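Local coordinates for STIL N-terminal domain-containing protein (Trichoplax adhaerens, PDB 5OI9) that probably takes part in centriole assembly as a member of the STIL family, here represented by its N-terminal domain, which may bind CEP85-like partners, at residues 239-244 against 297-302; 230-235 against 276-281; 16-21 against 202-207; 259-264 against 269-274. All coordinates share one frame; numbering follows the deposited sequence.

Interaction 1 (239-244 against 297-302)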
# COMPACT_ATOMS: atom_id res chain seq x y z
N HIS A 239 -27.27 -16.83 -13.24
CA HIS A 239 -25.85 -16.61 -13.56
C HIS A 239 -25.60 -15.19 -14.05
O HIS A 239 -24.80 -14.95 -14.95
CB HIS A 239 -25.34 -17.64 -14.57
CG HIS A 239 -25.21 -19.02 -14.01
ND1 HIS A 239 -24.59 -20.05 -14.70
CD2 HIS A 239 -25.61 -19.55 -12.83
CE1 HIS A 239 -24.62 -21.15 -13.96
NE2 HIS A 239 -25.24 -20.87 -12.83
N ASN A 240 -26.31 -14.23 -13.45
CA ASN A 240 -26.09 -12.82 -13.71
C ASN A 240 -25.36 -12.18 -12.54
O ASN A 240 -25.52 -12.59 -11.38
CB ASN A 240 -27.41 -12.09 -13.97
CG ASN A 240 -28.15 -12.62 -15.18
OD1 ASN A 240 -29.33 -12.96 -15.11
ND2 ASN A 240 -27.45 -12.69 -16.31
N LEU A 241 -24.55 -11.17 -12.84
CA LEU A 241 -23.70 -10.52 -11.86
C LEU A 241 -24.47 -9.45 -11.10
O LEU A 241 -25.20 -8.65 -11.70
CB LEU A 241 -22.47 -9.91 -12.53
CG LEU A 241 -21.63 -10.83 -13.40
CD1 LEU A 241 -20.40 -10.10 -13.93
CD2 LEU A 241 -21.23 -12.09 -12.63
N LEU A 242 -24.28 -9.42 -9.78
CA LEU A 242 -24.85 -8.40 -8.91
C LEU A 242 -23.70 -7.64 -8.25
O LEU A 242 -22.83 -8.26 -7.63
CB LEU A 242 -25.77 -9.02 -7.86
CG LEU A 242 -27.22 -9.25 -8.25
CD1 LEU A 242 -27.93 -10.12 -7.23
CD2 LEU A 242 -27.93 -7.91 -8.38
N LEU A 243 -23.71 -6.32 -8.39
CA LEU A 243 -22.67 -5.49 -7.80
C LEU A 243 -23.04 -5.14 -6.36
O LEU A 243 -24.20 -4.84 -6.06
CB LEU A 243 -22.45 -4.22 -8.62
CG LEU A 243 -22.15 -4.40 -10.11
CD1 LEU A 243 -21.63 -3.11 -10.70
CD2 LEU A 243 -21.16 -5.54 -10.34
N VAL A 244 -22.04 -5.18 -5.48
CA VAL A 244 -22.25 -4.99 -4.05
C VAL A 244 -21.29 -3.94 -3.54
O VAL A 244 -20.12 -3.90 -3.94
CB VAL A 244 -22.07 -6.32 -3.28
CG1 VAL A 244 -22.46 -6.15 -1.83
CG2 VAL A 244 -22.88 -7.44 -3.92
N ILE A 297 -13.70 -12.71 -11.45
CA ILE A 297 -14.04 -11.69 -12.43
C ILE A 297 -13.72 -10.32 -11.86
O ILE A 297 -13.84 -10.07 -10.66
CB ILE A 297 -15.52 -11.80 -12.86
CG1 ILE A 297 -15.78 -10.94 -14.10
CG2 ILE A 297 -16.45 -11.39 -11.72
CD1 ILE A 297 -17.05 -11.30 -14.84
N LEU A 298 -13.28 -9.43 -12.74
CA LEU A 298 -13.09 -8.02 -12.43
C LEU A 298 -13.90 -7.20 -13.42
O LEU A 298 -13.68 -7.30 -14.63
CB LEU A 298 -11.60 -7.63 -12.49
CG LEU A 298 -11.30 -6.14 -12.60
CD1 LEU A 298 -11.72 -5.39 -11.35
CD2 LEU A 298 -9.81 -5.93 -12.89
N VAL A 299 -14.85 -6.43 -12.91
CA VAL A 299 -15.60 -5.48 -13.71
C VAL A 299 -14.94 -4.12 -13.51
O VAL A 299 -15.03 -3.53 -12.43
CB VAL A 299 -17.09 -5.45 -13.33
CG1 VAL A 299 -17.85 -4.51 -14.23
CG2 VAL A 299 -17.67 -6.86 -13.41
N LEU A 300 -14.26 -3.63 -14.54
CA LEU A 300 -13.39 -2.46 -14.42
C LEU A 300 -14.05 -1.28 -15.12
O LEU A 300 -14.15 -1.25 -16.35
CB LEU A 300 -12.02 -2.75 -15.02
CG LEU A 300 -10.92 -1.72 -14.74
CD1 LEU A 300 -10.71 -1.56 -13.25
CD2 LEU A 300 -9.63 -2.13 -15.43
N TYR A 301 -14.48 -0.30 -14.33
CA TYR A 301 -15.05 0.95 -14.85
C TYR A 301 -13.93 1.97 -14.97
O TYR A 301 -13.61 2.69 -14.02
CB TYR A 301 -16.17 1.45 -13.95
CG TYR A 301 -17.36 0.53 -13.89
CD1 TYR A 301 -18.40 0.63 -14.81
CD2 TYR A 301 -17.45 -0.46 -12.91
CE1 TYR A 301 -19.49 -0.21 -14.75
CE2 TYR A 301 -18.54 -1.31 -12.85
CZ TYR A 301 -19.55 -1.18 -13.78
OH TYR A 301 -20.64 -2.02 -13.72
N THR A 302 -13.32 2.04 -16.15
CA THR A 302 -12.25 3.01 -16.34
C THR A 302 -12.84 4.40 -16.60
O THR A 302 -13.98 4.56 -17.04
CB THR A 302 -11.34 2.61 -17.51
OG1 THR A 302 -12.06 2.73 -18.75
CG2 THR A 302 -10.86 1.18 -17.34
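The phenol ring of Tyr301 is met obliquely, near its hydroxyl end, by Leu243, whose CD1 methyl comes to 3.4 Å from Tyr301 OH and 4.2 Å from Tyr301 CE2. The two side chains come from opposite directions on one face of a strongly twisted mixed β-sheet, in which strands 241-245 and 296-302 are not neighbours but are separated by strands 229-235 and 256-264. The short strands cross at 64°, and their axes approach to 10.5 Å, less than three strand spacings of a flat sheet would give; this implies a sheet curved enough for side chains of the two strands to meet over its face. No hydrogen bond joins the two segments, so the contact depends on shape and on apolar surface. Branched and aromatic residues suit it, since each can reach inward from an extended backbone and pack against its neighbour. In Tyr301, CG lies anti to the carbonyl carbon (chi1 -64°), which directs the ring toward Leu243. Helix 210-216 closes this side: its Leu215 touches both Leu243 and Tyr301, while Leu211 and Ala212 also pack on Leu243. Farther along, Leu241 and Ile297 reach toward each other tip to tip. Their CD1 methyls meet at 3.7 Å, and the same Leu241 CD1 also lies 4.3 Å from Val299 CG2.

Interaction 2 (230-235 against 276-281)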
# COMPACT_ATOMS: atom_id res chain seq x y z
N SER A 230 -14.21 0.66 -4.91
CA SER A 230 -14.33 -0.73 -5.34
C SER A 230 -15.41 -1.41 -4.51
O SER A 230 -15.83 -0.91 -3.46
CB SER A 230 -13.01 -1.48 -5.22
OG SER A 230 -12.74 -1.82 -3.87
N GLY A 231 -15.84 -2.56 -5.00
CA GLY A 231 -16.80 -3.38 -4.30
C GLY A 231 -16.65 -4.82 -4.72
O GLY A 231 -15.59 -5.22 -5.21
N TYR A 232 -17.70 -5.61 -4.55
CA TYR A 232 -17.63 -7.03 -4.82
C TYR A 232 -18.78 -7.44 -5.73
O TYR A 232 -19.77 -6.72 -5.87
CB TYR A 232 -17.61 -7.82 -3.50
CG TYR A 232 -16.44 -7.40 -2.64
CD1 TYR A 232 -15.19 -7.97 -2.81
CD2 TYR A 232 -16.57 -6.39 -1.69
CE1 TYR A 232 -14.10 -7.57 -2.05
CE2 TYR A 232 -15.50 -5.99 -0.92
CZ TYR A 232 -14.26 -6.58 -1.11
OH TYR A 232 -13.18 -6.18 -0.35
N VAL A 233 -18.60 -8.59 -6.38
CA VAL A 233 -19.53 -9.07 -7.39
C VAL A 233 -20.15 -10.36 -6.90
O VAL A 233 -19.44 -11.34 -6.61
CB VAL A 233 -18.83 -9.29 -8.75
CG1 VAL A 233 -19.83 -9.81 -9.78
CG2 VAL A 233 -18.18 -8.00 -9.22
N ALA A 234 -21.47 -10.37 -6.79
CA ALA A 234 -22.23 -11.56 -6.46
C ALA A 234 -22.90 -12.09 -7.73
O ALA A 234 -22.83 -11.48 -8.80
CB ALA A 234 -23.25 -11.25 -5.36
N ILE A 235 -23.56 -13.24 -7.61
CA ILE A 235 -24.18 -13.89 -8.75
C ILE A 235 -25.48 -14.54 -8.29
O ILE A 235 -25.58 -15.02 -7.16
CB ILE A 235 -23.22 -14.92 -9.39
CG1 ILE A 235 -23.78 -15.46 -10.71
CG2 ILE A 235 -22.92 -16.07 -8.43
CD1 ILE A 235 -22.78 -16.28 -11.51
N CYS A 276 -7.66 -6.75 -5.89
CA CYS A 276 -7.52 -8.19 -6.12
C CYS A 276 -6.91 -8.89 -4.91
O CYS A 276 -7.41 -9.93 -4.46
CB CYS A 276 -6.67 -8.45 -7.36
SG CYS A 276 -7.39 -7.87 -8.91
N MSE A 277 -5.83 -8.33 -4.37
CA MSE A 277 -5.16 -8.90 -3.20
C MSE A 277 -6.10 -8.94 -2.01
O MSE A 277 -6.18 -9.95 -1.30
CB MSE A 277 -3.92 -8.08 -2.85
CG MSE A 277 -2.82 -8.19 -3.88
SE MSE A 277 -2.18 -10.02 -4.06
CE MSE A 277 -1.07 -10.06 -2.47
N ARG A 278 -6.80 -7.83 -1.80
CA ARG A 278 -7.76 -7.75 -0.70
C ARG A 278 -8.84 -8.82 -0.82
O ARG A 278 -9.21 -9.45 0.18
CB ARG A 278 -8.38 -6.36 -0.66
CG ARG A 278 -9.38 -6.16 0.44
CD ARG A 278 -8.72 -6.19 1.81
NE ARG A 278 -9.74 -6.06 2.85
CZ ARG A 278 -10.26 -4.90 3.23
NH1 ARG A 278 -9.84 -3.77 2.67
NH2 ARG A 278 -11.18 -4.87 4.18
N TYR A 279 -9.35 -9.04 -2.04
CA TYR A 279 -10.35 -10.08 -2.24
C TYR A 279 -9.77 -11.47 -1.98
O TYR A 279 -10.42 -12.31 -1.34
CB TYR A 279 -10.91 -9.99 -3.66
CG TYR A 279 -11.94 -11.04 -4.01
CD1 TYR A 279 -13.23 -10.98 -3.50
CD2 TYR A 279 -11.63 -12.09 -4.86
CE1 TYR A 279 -14.18 -11.94 -3.82
CE2 TYR A 279 -12.57 -13.06 -5.19
CZ TYR A 279 -13.84 -12.97 -4.67
OH TYR A 279 -14.78 -13.93 -4.99
N LEU A 280 -8.55 -11.73 -2.45
CA LEU A 280 -7.95 -13.04 -2.27
C LEU A 280 -7.63 -13.32 -0.81
O LEU A 280 -7.79 -14.45 -0.33
CB LEU A 280 -6.68 -13.16 -3.12
CG LEU A 280 -6.89 -13.18 -4.63
CD1 LEU A 280 -5.57 -13.38 -5.34
CD2 LEU A 280 -7.88 -14.27 -5.00
N TYR A 281 -7.16 -12.30 -0.08
CA TYR A 281 -6.70 -12.52 1.29
C TYR A 281 -7.82 -12.54 2.31
O TYR A 281 -7.71 -13.23 3.33
CB TYR A 281 -5.68 -11.44 1.67
CG TYR A 281 -4.25 -11.85 1.46
CD1 TYR A 281 -3.57 -12.59 2.41
CD2 TYR A 281 -3.57 -11.48 0.31
CE1 TYR A 281 -2.25 -12.96 2.22
CE2 TYR A 281 -2.25 -11.85 0.11
CZ TYR A 281 -1.60 -12.59 1.07
OH TYR A 281 -0.29 -12.96 0.87
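Tyr232 and Tyr279 are brought together by different first torsions: in Tyr232, CG stands anti to the carbonyl carbon (chi1 -58°), which sends the ring off the strand toward the helix, whereas in Tyr279, CG stands anti to the backbone N (chi1 179°), which extends the ring from the helix toward the sheet. The side chains slide past each other in opposite directions. Tyr279 CD1 lies at the edge of the Tyr232 ring, close to its plane, 3.7 Å from Tyr232 CD1 and 3.8 Å from Tyr232 CE1. Relative to the Tyr279 ring, Tyr232 CD1 arrives obliquely, and the pair is held by carbon-to-carbon packing without a hydrogen bond. Tyrosine suits both places because it is long enough to span the gap between strand and helix. Tyr279 OH hydrogen-bonds to Arg290 O, while the Tyr279 ring also meets Phe296. Beyond the ring pair, Tyr232 OH reaches 3.9 Å from Arg278 CG, a contact with the aliphatic part of the arginine. The Arg278 chain then bends at chi2 (68°), and its guanidinium continues to the backbone, where NH2 bonds to Asp158 O. Ile259 of the neighbouring strand touches both tyrosines and extends the apolar contact. The arrangement is that of an α/β layered fold, with helix 270-281 lying against one face of a mixed sheet and large side chains filling the interface.

Interaction 3 (16-21 against 202-207)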
# COMPACT_ATOMS: atom_id res chain seq x y z
N LYS A 16 -19.34 -22.35 -15.67
CA LYS A 16 -20.31 -21.92 -16.67
C LYS A 16 -20.89 -20.56 -16.31
O LYS A 16 -21.88 -20.12 -16.90
CB LYS A 16 -21.44 -22.95 -16.80
CG LYS A 16 -21.00 -24.29 -17.37
CD LYS A 16 -22.17 -25.25 -17.51
CE LYS A 16 -21.73 -26.57 -18.10
NZ LYS A 16 -22.86 -27.54 -18.21
N LEU A 17 -20.27 -19.89 -15.34
CA LEU A 17 -20.76 -18.58 -14.93
C LEU A 17 -20.48 -17.52 -15.99
O LEU A 17 -21.26 -16.58 -16.16
CB LEU A 17 -20.15 -18.18 -13.59
CG LEU A 17 -20.33 -19.21 -12.47
CD1 LEU A 17 -19.84 -18.66 -11.13
CD2 LEU A 17 -21.78 -19.67 -12.37
N TRP A 18 -19.37 -17.66 -16.71
CA TRP A 18 -19.07 -16.79 -17.84
C TRP A 18 -18.09 -17.51 -18.76
O TRP A 18 -17.58 -18.59 -18.43
CB TRP A 18 -18.50 -15.44 -17.39
CG TRP A 18 -17.24 -15.54 -16.59
CD1 TRP A 18 -15.97 -15.70 -17.07
CD2 TRP A 18 -17.12 -15.47 -15.16
NE1 TRP A 18 -15.07 -15.75 -16.03
CE2 TRP A 18 -15.75 -15.61 -14.85
CE3 TRP A 18 -18.04 -15.32 -14.12
CZ2 TRP A 18 -15.28 -15.60 -13.54
CZ3 TRP A 18 -17.57 -15.30 -12.82
CH2 TRP A 18 -16.20 -15.44 -12.54
N ASP A 19 -17.84 -16.91 -19.92
CA ASP A 19 -16.89 -17.44 -20.89
C ASP A 19 -15.49 -16.93 -20.58
O ASP A 19 -15.29 -15.72 -20.45
CB ASP A 19 -17.31 -17.05 -22.31
CG ASP A 19 -16.34 -17.57 -23.36
OD1 ASP A 19 -15.62 -18.55 -23.09
OD2 ASP A 19 -16.30 -16.98 -24.46
N SER A 20 -14.54 -17.85 -20.47
CA SER A 20 -13.18 -17.51 -20.05
C SER A 20 -12.20 -17.42 -21.20
O SER A 20 -11.00 -17.27 -20.96
CB SER A 20 -12.68 -18.54 -19.03
OG SER A 20 -13.33 -18.38 -17.78
N LYS A 21 -12.67 -17.51 -22.45
CA LYS A 21 -11.76 -17.43 -23.59
C LYS A 21 -11.04 -16.09 -23.61
O LYS A 21 -11.68 -15.03 -23.50
CB LYS A 21 -12.52 -17.64 -24.90
CG LYS A 21 -11.64 -17.62 -26.13
CD LYS A 21 -12.43 -17.87 -27.40
CE LYS A 21 -11.52 -17.85 -28.63
NZ LYS A 21 -12.28 -18.13 -29.88
N LEU A 202 -14.93 -11.61 -22.66
CA LEU A 202 -16.14 -11.03 -23.23
C LEU A 202 -17.03 -10.45 -22.13
O LEU A 202 -17.01 -10.93 -20.99
CB LEU A 202 -16.91 -12.07 -24.04
CG LEU A 202 -16.27 -12.57 -25.34
CD1 LEU A 202 -17.07 -13.73 -25.91
CD2 LEU A 202 -16.18 -11.44 -26.35
N PRO A 203 -17.83 -9.43 -22.45
CA PRO A 203 -18.67 -8.81 -21.42
C PRO A 203 -19.71 -9.78 -20.87
O PRO A 203 -20.20 -10.66 -21.57
CB PRO A 203 -19.34 -7.65 -22.16
CG PRO A 203 -18.46 -7.38 -23.33
CD PRO A 203 -17.92 -8.72 -23.73
N VAL A 204 -20.03 -9.60 -19.59
CA VAL A 204 -20.98 -10.44 -18.87
C VAL A 204 -22.15 -9.57 -18.43
O VAL A 204 -21.96 -8.41 -18.05
CB VAL A 204 -20.31 -11.14 -17.67
CG1 VAL A 204 -21.30 -12.07 -16.98
CG2 VAL A 204 -19.08 -11.91 -18.12
N SER A 205 -23.35 -10.14 -18.48
CA SER A 205 -24.55 -9.41 -18.11
C SER A 205 -24.54 -9.03 -16.63
O SER A 205 -24.21 -9.84 -15.76
CB SER A 205 -25.79 -10.26 -18.41
OG SER A 205 -26.95 -9.67 -17.87
N ILE A 206 -24.90 -7.78 -16.35
CA ILE A 206 -24.99 -7.26 -15.00
C ILE A 206 -26.43 -6.87 -14.72
O ILE A 206 -27.05 -6.16 -15.52
CB ILE A 206 -24.06 -6.05 -14.79
CG1 ILE A 206 -22.60 -6.44 -15.04
CG2 ILE A 206 -24.23 -5.46 -13.40
CD1 ILE A 206 -21.64 -5.27 -15.03
N VAL A 207 -26.96 -7.34 -13.60
CA VAL A 207 -28.31 -6.94 -13.18
C VAL A 207 -28.35 -5.43 -13.01
O VAL A 207 -27.51 -4.86 -12.28
CB VAL A 207 -28.70 -7.65 -11.87
CG1 VAL A 207 -30.16 -7.36 -11.52
CG2 VAL A 207 -28.46 -9.15 -11.99
O HOH W 1 -17.09 -13.55 -20.52
O HOH W 2 -14.35 -14.55 -23.12
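Trp18 and Val204 face each other across two irregular loops, Trp18 CA and Val204 CA being 6.7 Å apart, with no direct hydrogen bond between the segments. The apolar touch is small: Trp18 CB meets Val204 CG2 at 3.7 Å. In Trp18, CG sits between the backbone N and the carbonyl carbon (chi1 59°), and this turns the indole away from Val204 toward strands 296-302 and 309-314, where it packs on Ile297 and NE1 bonds to Glu312 OE2. Val204 suits its place because its two short methyls, on an extended backbone, serve several apolar neighbours: Trp18 as well as Leu241, Ile297 and Phe310. At the more exposed end, the CD1 methyl of Leu202 approaches Asp19 OD2 to 3.6 Å. Water supplies the polar link: one molecule donates to Asp19 O at 2.8 Å and to Leu202 O at 2.7 Å, and a second accepts from Leu202 N at 3.0 Å near Asp19 O and Lys21 O. Aspartate suits position 19 because its short side chain lets OD1 reach back to Lys21 N, 3.2 Å away, which approaches from above the carboxylate plane. The result is an Asx turn in a water-bridged pair of surface loops beside the seven-stranded sheet.

Interaction 4 (259-264 against 269-274)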
# COMPACT_ATOMS: atom_id res chain seq x y z
N ILE A 259 -14.78 -8.90 -8.10
CA ILE A 259 -14.78 -7.52 -7.63
C ILE A 259 -15.11 -6.59 -8.79
O ILE A 259 -15.04 -6.96 -9.96
CB ILE A 259 -13.42 -7.11 -7.03
CG1 ILE A 259 -12.32 -7.21 -8.10
CG2 ILE A 259 -13.07 -7.97 -5.83
CD1 ILE A 259 -10.95 -6.75 -7.63
N TRP A 260 -15.48 -5.36 -8.44
CA TRP A 260 -15.56 -4.27 -9.40
C TRP A 260 -14.71 -3.11 -8.89
O TRP A 260 -14.56 -2.92 -7.68
CB TRP A 260 -17.01 -3.81 -9.64
CG TRP A 260 -17.73 -3.27 -8.44
CD1 TRP A 260 -18.56 -3.96 -7.61
CD2 TRP A 260 -17.70 -1.92 -7.95
NE1 TRP A 260 -19.04 -3.13 -6.63
CE2 TRP A 260 -18.53 -1.87 -6.82
CE3 TRP A 260 -17.04 -0.76 -8.37
CZ2 TRP A 260 -18.72 -0.71 -6.08
CZ3 TRP A 260 -17.23 0.40 -7.63
CH2 TRP A 260 -18.07 0.42 -6.50
N VAL A 261 -14.12 -2.36 -9.82
CA VAL A 261 -13.25 -1.24 -9.50
C VAL A 261 -13.63 -0.06 -10.39
O VAL A 261 -13.88 -0.23 -11.59
CB VAL A 261 -11.76 -1.61 -9.68
CG1 VAL A 261 -10.88 -0.37 -9.50
CG2 VAL A 261 -11.36 -2.69 -8.69
N ASP A 262 -13.67 1.13 -9.79
CA ASP A 262 -14.04 2.36 -10.48
C ASP A 262 -12.98 3.42 -10.23
O ASP A 262 -12.31 3.42 -9.20
CB ASP A 262 -15.42 2.85 -10.00
CG ASP A 262 -15.86 4.13 -10.68
OD1 ASP A 262 -15.41 4.39 -11.81
OD2 ASP A 262 -16.65 4.88 -10.07
N GLY A 263 -12.83 4.33 -11.19
CA GLY A 263 -12.01 5.51 -10.99
C GLY A 263 -10.54 5.37 -11.33
O GLY A 263 -9.73 6.13 -10.78
N VAL A 264 -10.17 4.44 -12.20
CA VAL A 264 -8.80 4.30 -12.66
C VAL A 264 -8.77 4.47 -14.17
O VAL A 264 -9.80 4.39 -14.84
CB VAL A 264 -8.17 2.95 -12.26
CG1 VAL A 264 -8.22 2.76 -10.75
CG2 VAL A 264 -8.87 1.80 -12.97
N HIS A 269 -3.27 0.36 -12.88
CA HIS A 269 -3.26 1.17 -11.67
C HIS A 269 -3.07 0.27 -10.46
O HIS A 269 -3.76 -0.75 -10.33
CB HIS A 269 -4.57 1.96 -11.55
CG HIS A 269 -4.51 3.08 -10.57
ND1 HIS A 269 -4.49 2.88 -9.21
CD2 HIS A 269 -4.49 4.43 -10.75
CE1 HIS A 269 -4.45 4.05 -8.59
NE2 HIS A 269 -4.45 5.00 -9.51
N PRO A 270 -2.13 0.59 -9.56
CA PRO A 270 -1.89 -0.30 -8.41
C PRO A 270 -3.11 -0.50 -7.51
O PRO A 270 -3.14 -1.47 -6.75
CB PRO A 270 -0.74 0.40 -7.65
CG PRO A 270 -0.73 1.81 -8.16
CD PRO A 270 -1.24 1.76 -9.56
N TYR A 271 -4.11 0.38 -7.58
CA TYR A 271 -5.33 0.17 -6.81
C TYR A 271 -6.07 -1.08 -7.26
O TYR A 271 -6.71 -1.74 -6.44
CB TYR A 271 -6.24 1.40 -6.93
CG TYR A 271 -7.54 1.28 -6.16
CD1 TYR A 271 -7.60 1.63 -4.82
CD2 TYR A 271 -8.70 0.82 -6.77
CE1 TYR A 271 -8.77 1.53 -4.10
CE2 TYR A 271 -9.88 0.72 -6.07
CZ TYR A 271 -9.91 1.07 -4.73
OH TYR A 271 -11.09 0.97 -4.03
N VAL A 272 -5.99 -1.42 -8.55
CA VAL A 272 -6.67 -2.62 -9.05
C VAL A 272 -6.05 -3.87 -8.44
O VAL A 272 -6.75 -4.75 -7.94
CB VAL A 272 -6.62 -2.65 -10.59
CG1 VAL A 272 -7.24 -3.95 -11.10
CG2 VAL A 272 -7.33 -1.44 -11.17
N TRP A 273 -4.72 -3.97 -8.50
CA TRP A 273 -4.02 -5.07 -7.84
C TRP A 273 -4.34 -5.12 -6.35
O TRP A 273 -4.50 -6.20 -5.78
CB TRP A 273 -2.52 -4.93 -8.08
CG TRP A 273 -1.67 -5.95 -7.39
CD1 TRP A 273 -1.32 -7.18 -7.86
CD2 TRP A 273 -1.03 -5.82 -6.11
NE1 TRP A 273 -0.52 -7.83 -6.96
CE2 TRP A 273 -0.32 -7.01 -5.87
CE3 TRP A 273 -1.00 -4.81 -5.14
CZ2 TRP A 273 0.42 -7.23 -4.71
CZ3 TRP A 273 -0.27 -5.02 -3.99
CH2 TRP A 273 0.43 -6.22 -3.78
N SER A 274 -4.45 -3.95 -5.72
CA SER A 274 -4.75 -3.91 -4.29
C SER A 274 -6.13 -4.49 -4.00
O SER A 274 -6.31 -5.20 -3.00
CB SER A 274 -4.65 -2.47 -3.77
OG SER A 274 -3.35 -1.95 -3.96
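Val261 meets the start of the helix with its CG1, which lies in the plane of the Tyr271 ring at the edge, 3.7 Å from Tyr271 CD2, and 4.1 Å from Val272 CG2. Next, Asp262 turns from the helix toward Lys229 and Tyr301. The chain corners at Gly263, where a positive phi (88°) would press any CB against the preceding carbonyl O, so glycine fits. Val264 then faces the helix again. Its CG1 makes a CH-pi contact over one face of His269, 4.0 Å from the ring centroid, and its CG2 meets Val272 CG2 at 4.0 Å. Compact, beta-branched valines suit both strand and interface. His269 holds the N-cap: ND1 accepts from Tyr271 N at 3.0 Å, nearly in the ring plane and almost straight (161°). Replacing this histidine by an alanine would probably leave Tyr271 N without its capping acceptor and open a gap beside the CG1 methyl of Val264. In the first turn, Ser274 OG and Ser274 N grip Pro270 O from opposite faces. Together these contacts form the strand-to-helix junction of a β-α-β crossover, whose second strand, 296-302, runs parallel beside the first.

Interactions 1, 2 and 4 are buried and interaction 3 lies at the surface, which shows in their chemistry: methyls and rings inside, bridging waters besides a small apolar touch outside. Interactions 1, 2 and 4 involve strands of one mixed sheet; interaction 3 joins two loops beside it. Interactions 2 and 4 use successive parts of helix 270-281 against the neighbouring strands 229-235 and 256-264, and are tied by the backbone hydrogen bond of Gly231 N to Trp260 O. Interaction 1 packs under helix 210-216, and interaction 4 is nested within the loop it closes. Interaction 3 borders interaction 1, where loop 202-207 bonds to Leu241 through the backbone, but does not touch interaction 4.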